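Local atomic coordinates of DUF4785 domain-containing protein (Legionella pneumophila subsp. pneumophila, PDB entry 4KH9), a protein that is of unknown function but binds calcium ions and is built from three domains, the last two probably of the E-set (immunoglobulin-like) type. Residues I63-I75 against M152-L164. Sequence-based numbering, arbitrary orientation.
Sequences IISTLAPGAVVRI and MISVLDKFSITYL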
# COMPACT_ATOMS: atom_id res chain seq x y z
N ILE A 63 17.04 -2.02 22.23
CA ILE A 63 18.03 -2.62 21.35
C ILE A 63 17.88 -2.08 19.94
O ILE A 63 16.81 -2.17 19.36
CB ILE A 63 17.95 -4.17 21.37
CG1 ILE A 63 18.38 -4.72 22.76
CG2 ILE A 63 18.78 -4.81 20.20
CD1 ILE A 63 17.87 -6.11 23.09
N ILE A 64 18.99 -1.53 19.40
CA ILE A 64 19.11 -1.12 18.01
C ILE A 64 20.04 -2.17 17.39
O ILE A 64 21.22 -2.20 17.77
CB ILE A 64 19.60 0.35 17.83
CG1 ILE A 64 18.59 1.35 18.45
CG2 ILE A 64 19.88 0.65 16.34
CD1 ILE A 64 19.07 2.80 18.45
N SER A 65 19.52 -3.05 16.53
CA SER A 65 20.31 -4.14 15.95
C SER A 65 20.66 -3.84 14.50
O SER A 65 19.80 -3.49 13.70
CB SER A 65 19.54 -5.46 16.06
OG SER A 65 18.33 -5.41 15.34
N THR A 66 21.95 -3.90 14.20
CA THR A 66 22.46 -3.63 12.87
C THR A 66 23.32 -4.82 12.44
O THR A 66 23.90 -5.48 13.29
CB THR A 66 23.22 -2.27 12.82
OG1 THR A 66 24.44 -2.40 13.54
CG2 THR A 66 22.38 -1.09 13.35
N LEU A 67 23.41 -5.05 11.14
CA LEU A 67 24.18 -6.15 10.56
C LEU A 67 25.36 -5.63 9.72
O LEU A 67 26.25 -6.41 9.32
CB LEU A 67 23.27 -7.03 9.68
CG LEU A 67 22.09 -7.69 10.41
CD1 LEU A 67 21.18 -8.40 9.42
CD2 LEU A 67 22.58 -8.63 11.55
N ALA A 68 25.39 -4.31 9.46
CA ALA A 68 26.52 -3.73 8.74
C ALA A 68 26.86 -2.38 9.30
O ALA A 68 26.01 -1.75 9.92
CB ALA A 68 26.20 -3.64 7.26
N PRO A 69 28.09 -1.87 9.07
CA PRO A 69 28.40 -0.54 9.59
C PRO A 69 27.59 0.55 8.87
O PRO A 69 27.07 0.34 7.75
CB PRO A 69 29.90 -0.40 9.32
CG PRO A 69 30.19 -1.30 8.18
CD PRO A 69 29.24 -2.46 8.35
N GLY A 70 27.48 1.70 9.51
CA GLY A 70 26.84 2.86 8.91
C GLY A 70 25.34 2.80 8.75
O GLY A 70 24.79 3.41 7.83
N ALA A 71 24.64 2.15 9.71
CA ALA A 71 23.19 2.14 9.69
C ALA A 71 22.66 3.53 10.00
O ALA A 71 23.32 4.32 10.70
CB ALA A 71 22.64 1.13 10.69
N VAL A 72 21.47 3.85 9.48
CA VAL A 72 20.85 5.16 9.70
C VAL A 72 19.67 4.97 10.69
O VAL A 72 18.86 4.08 10.52
CB VAL A 72 20.42 5.79 8.37
CG1 VAL A 72 19.74 7.14 8.60
CG2 VAL A 72 21.64 5.96 7.42
N VAL A 73 19.65 5.77 11.76
CA VAL A 73 18.66 5.67 12.84
C VAL A 73 17.87 6.99 12.95
O VAL A 73 18.46 8.07 12.95
CB VAL A 73 19.34 5.29 14.18
CG1 VAL A 73 18.33 5.18 15.33
CG2 VAL A 73 20.13 3.98 14.04
N ARG A 74 16.53 6.86 13.05
CA ARG A 74 15.63 8.00 13.21
C ARG A 74 14.70 7.77 14.41
O ARG A 74 14.06 6.73 14.52
CB ARG A 74 14.82 8.24 11.92
CG ARG A 74 13.91 9.48 11.98
CD ARG A 74 13.27 9.84 10.66
NE ARG A 74 12.42 8.78 10.11
CZ ARG A 74 12.75 8.02 9.07
NH1 ARG A 74 13.93 8.17 8.47
NH2 ARG A 74 11.91 7.09 8.62
N ILE A 75 14.62 8.77 15.30
CA ILE A 75 13.76 8.72 16.48
C ILE A 75 12.84 9.95 16.44
O ILE A 75 13.34 11.07 16.48
CB ILE A 75 14.62 8.67 17.76
CG1 ILE A 75 15.61 7.49 17.74
CG2 ILE A 75 13.75 8.72 19.05
CD1 ILE A 75 17.05 7.94 18.15
N MSE A 152 8.70 6.62 17.51
CA MSE A 152 8.89 5.74 16.38
C MSE A 152 10.38 5.64 16.14
O MSE A 152 11.04 6.67 15.97
CB MSE A 152 8.15 6.23 15.12
CG MSE A 152 8.32 5.29 13.91
SE MSE A 152 7.47 3.55 14.12
CE MSE A 152 5.62 4.11 13.80
N ILE A 153 10.92 4.44 16.20
CA ILE A 153 12.33 4.18 15.92
C ILE A 153 12.38 3.57 14.55
O ILE A 153 11.72 2.56 14.31
CB ILE A 153 13.05 3.28 16.96
CG1 ILE A 153 12.80 3.73 18.42
CG2 ILE A 153 14.57 3.15 16.64
CD1 ILE A 153 13.26 5.08 18.81
N SER A 154 13.17 4.15 13.67
CA SER A 154 13.37 3.62 12.33
C SER A 154 14.86 3.33 12.13
O SER A 154 15.71 4.18 12.40
CB SER A 154 12.85 4.60 11.29
OG SER A 154 13.04 4.08 10.00
N VAL A 155 15.17 2.10 11.75
CA VAL A 155 16.55 1.68 11.52
C VAL A 155 16.68 1.24 10.09
O VAL A 155 16.07 0.27 9.70
CB VAL A 155 17.00 0.54 12.50
CG1 VAL A 155 18.45 0.11 12.21
CG2 VAL A 155 16.84 0.97 13.97
N LEU A 156 17.50 1.96 9.31
CA LEU A 156 17.85 1.60 7.96
C LEU A 156 19.25 0.98 8.01
O LEU A 156 20.24 1.68 8.27
CB LEU A 156 17.76 2.77 6.98
CG LEU A 156 18.30 2.49 5.56
CD1 LEU A 156 17.41 1.48 4.81
CD2 LEU A 156 18.48 3.78 4.78
N ASP A 157 19.33 -0.32 7.79
CA ASP A 157 20.60 -1.05 7.79
C ASP A 157 21.12 -0.97 6.35
O ASP A 157 21.14 -1.95 5.60
CB ASP A 157 20.36 -2.49 8.31
CG ASP A 157 21.57 -3.18 8.92
OD1 ASP A 157 22.68 -2.56 8.94
OD2 ASP A 157 21.42 -4.32 9.38
N LYS A 158 21.44 0.26 5.97
CA LYS A 158 21.81 0.73 4.65
C LYS A 158 22.83 -0.18 3.94
O LYS A 158 22.70 -0.39 2.72
CB LYS A 158 22.40 2.17 4.78
CG LYS A 158 22.55 2.91 3.46
CD LYS A 158 22.99 4.36 3.61
CE LYS A 158 23.01 5.02 2.26
NZ LYS A 158 23.18 6.49 2.35
N PHE A 159 23.83 -0.70 4.66
CA PHE A 159 24.85 -1.44 3.95
C PHE A 159 24.77 -2.96 4.22
O PHE A 159 25.68 -3.70 3.83
CB PHE A 159 26.24 -0.87 4.30
CG PHE A 159 26.36 0.56 3.82
CD1 PHE A 159 26.52 0.84 2.45
CD2 PHE A 159 26.33 1.62 4.71
CE1 PHE A 159 26.64 2.15 2.01
CE2 PHE A 159 26.45 2.93 4.26
CZ PHE A 159 26.60 3.19 2.91
N SER A 160 23.64 -3.42 4.78
CA SER A 160 23.35 -4.84 4.96
C SER A 160 22.87 -5.48 3.67
O SER A 160 22.17 -4.82 2.89
CB SER A 160 22.29 -5.03 6.04
OG SER A 160 22.02 -6.41 6.18
N ILE A 161 23.22 -6.75 3.44
CA ILE A 161 22.76 -7.47 2.24
C ILE A 161 21.52 -8.33 2.66
O ILE A 161 20.98 -9.07 1.84
CB ILE A 161 23.89 -8.31 1.57
CG1 ILE A 161 24.43 -9.41 2.53
CG2 ILE A 161 25.03 -7.37 1.09
CD1 ILE A 161 25.27 -10.58 1.87
N THR A 162 21.07 -8.21 3.93
CA THR A 162 19.90 -8.93 4.46
C THR A 162 18.67 -8.06 4.27
O THR A 162 18.62 -6.92 4.76
CB THR A 162 20.07 -9.36 5.92
OG1 THR A 162 21.15 -10.27 6.02
CG2 THR A 162 18.81 -10.06 6.48
N TYR A 163 17.67 -8.60 3.53
CA TYR A 163 16.45 -7.85 3.30
C TYR A 163 15.23 -8.73 3.50
O TYR A 163 15.31 -9.96 3.44
CB TYR A 163 16.44 -7.23 1.89
CG TYR A 163 16.55 -8.23 0.77
CD1 TYR A 163 15.42 -8.84 0.23
CD2 TYR A 163 17.80 -8.54 0.22
CE1 TYR A 163 15.52 -9.73 -0.84
CE2 TYR A 163 17.91 -9.45 -0.84
CZ TYR A 163 16.76 -10.02 -1.38
OH TYR A 163 16.84 -10.90 -2.43
N LEU A 164 14.10 -8.07 3.73
CA LEU A 164 12.80 -8.70 3.85
C LEU A 164 12.04 -8.42 2.60
O LEU A 164 11.95 -7.26 2.20
CB LEU A 164 12.04 -8.17 5.08
CG LEU A 164 10.66 -8.80 5.34
CD1 LEU A 164 10.79 -10.24 5.83
CD2 LEU A 164 9.87 -7.97 6.32
O HOH W 1 19.57 -4.52 11.29
O HOH W 2 24.13 -0.59 7.63
O HOH W 3 16.13 5.42 9.35
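V72-I75 and M152-L156 pair as the two inner strands of a four-stranded antiparallel sheet in the N-terminal part of the protein, flanked by strands 48-54 and 123-126. Two hydrogen-bonded pairs, V72 with L156 and R74 with S154, hold the ladder; V72 N reaches L156 O at 2.8 Å. V73-V155, between them, and I75-I153, next along, are non-hydrogen-bonded pairs, where CA-H groups lean on carbonyl oxygens, as V73 CA does on S154 O.

The face carrying V73, V155, I75 and I153 is buried and apolar. I75 and I153 run side by side, and the bend of I153 at chi2 (-61°) swings CD1 in to 3.5 Å from I75 CG1. V155 CG2 meets I64 CG2, linking this sheet to strand 62-65, the edge strand of a separate four-stranded sheet. On the other face, in one of its two modelled conformers, R74 bends at chi3 (59°) and its guanidinium lies with one face, near the rim, over S154 CB, a placement to be taken with reserve.

Beyond the ladder the two segments stay in contact through their loops, and the D157 side chain joins them. Its carboxylate straddles two successive backbone amides, both on syn sides: L67 N gives OD2 a 2.8 Å bond, A68 N gives OD1 a longer one of 3.3 Å. A salt bridge from OD2 to R255 ties this junction to strand 251-264, and one water links OD2 to S65 O. D157 also starts a type I turn to S160, against which A68 CB packs at 3.4 Å from F159 C; P69 O lies at the F159 ring edge. Past the turn, T162 CB meets L67 CD1, while T162 OG1 hydrogen-bonds to Y192 and N187, and S160 OG closes an ST turn by accepting T162 N at 3.0 Å.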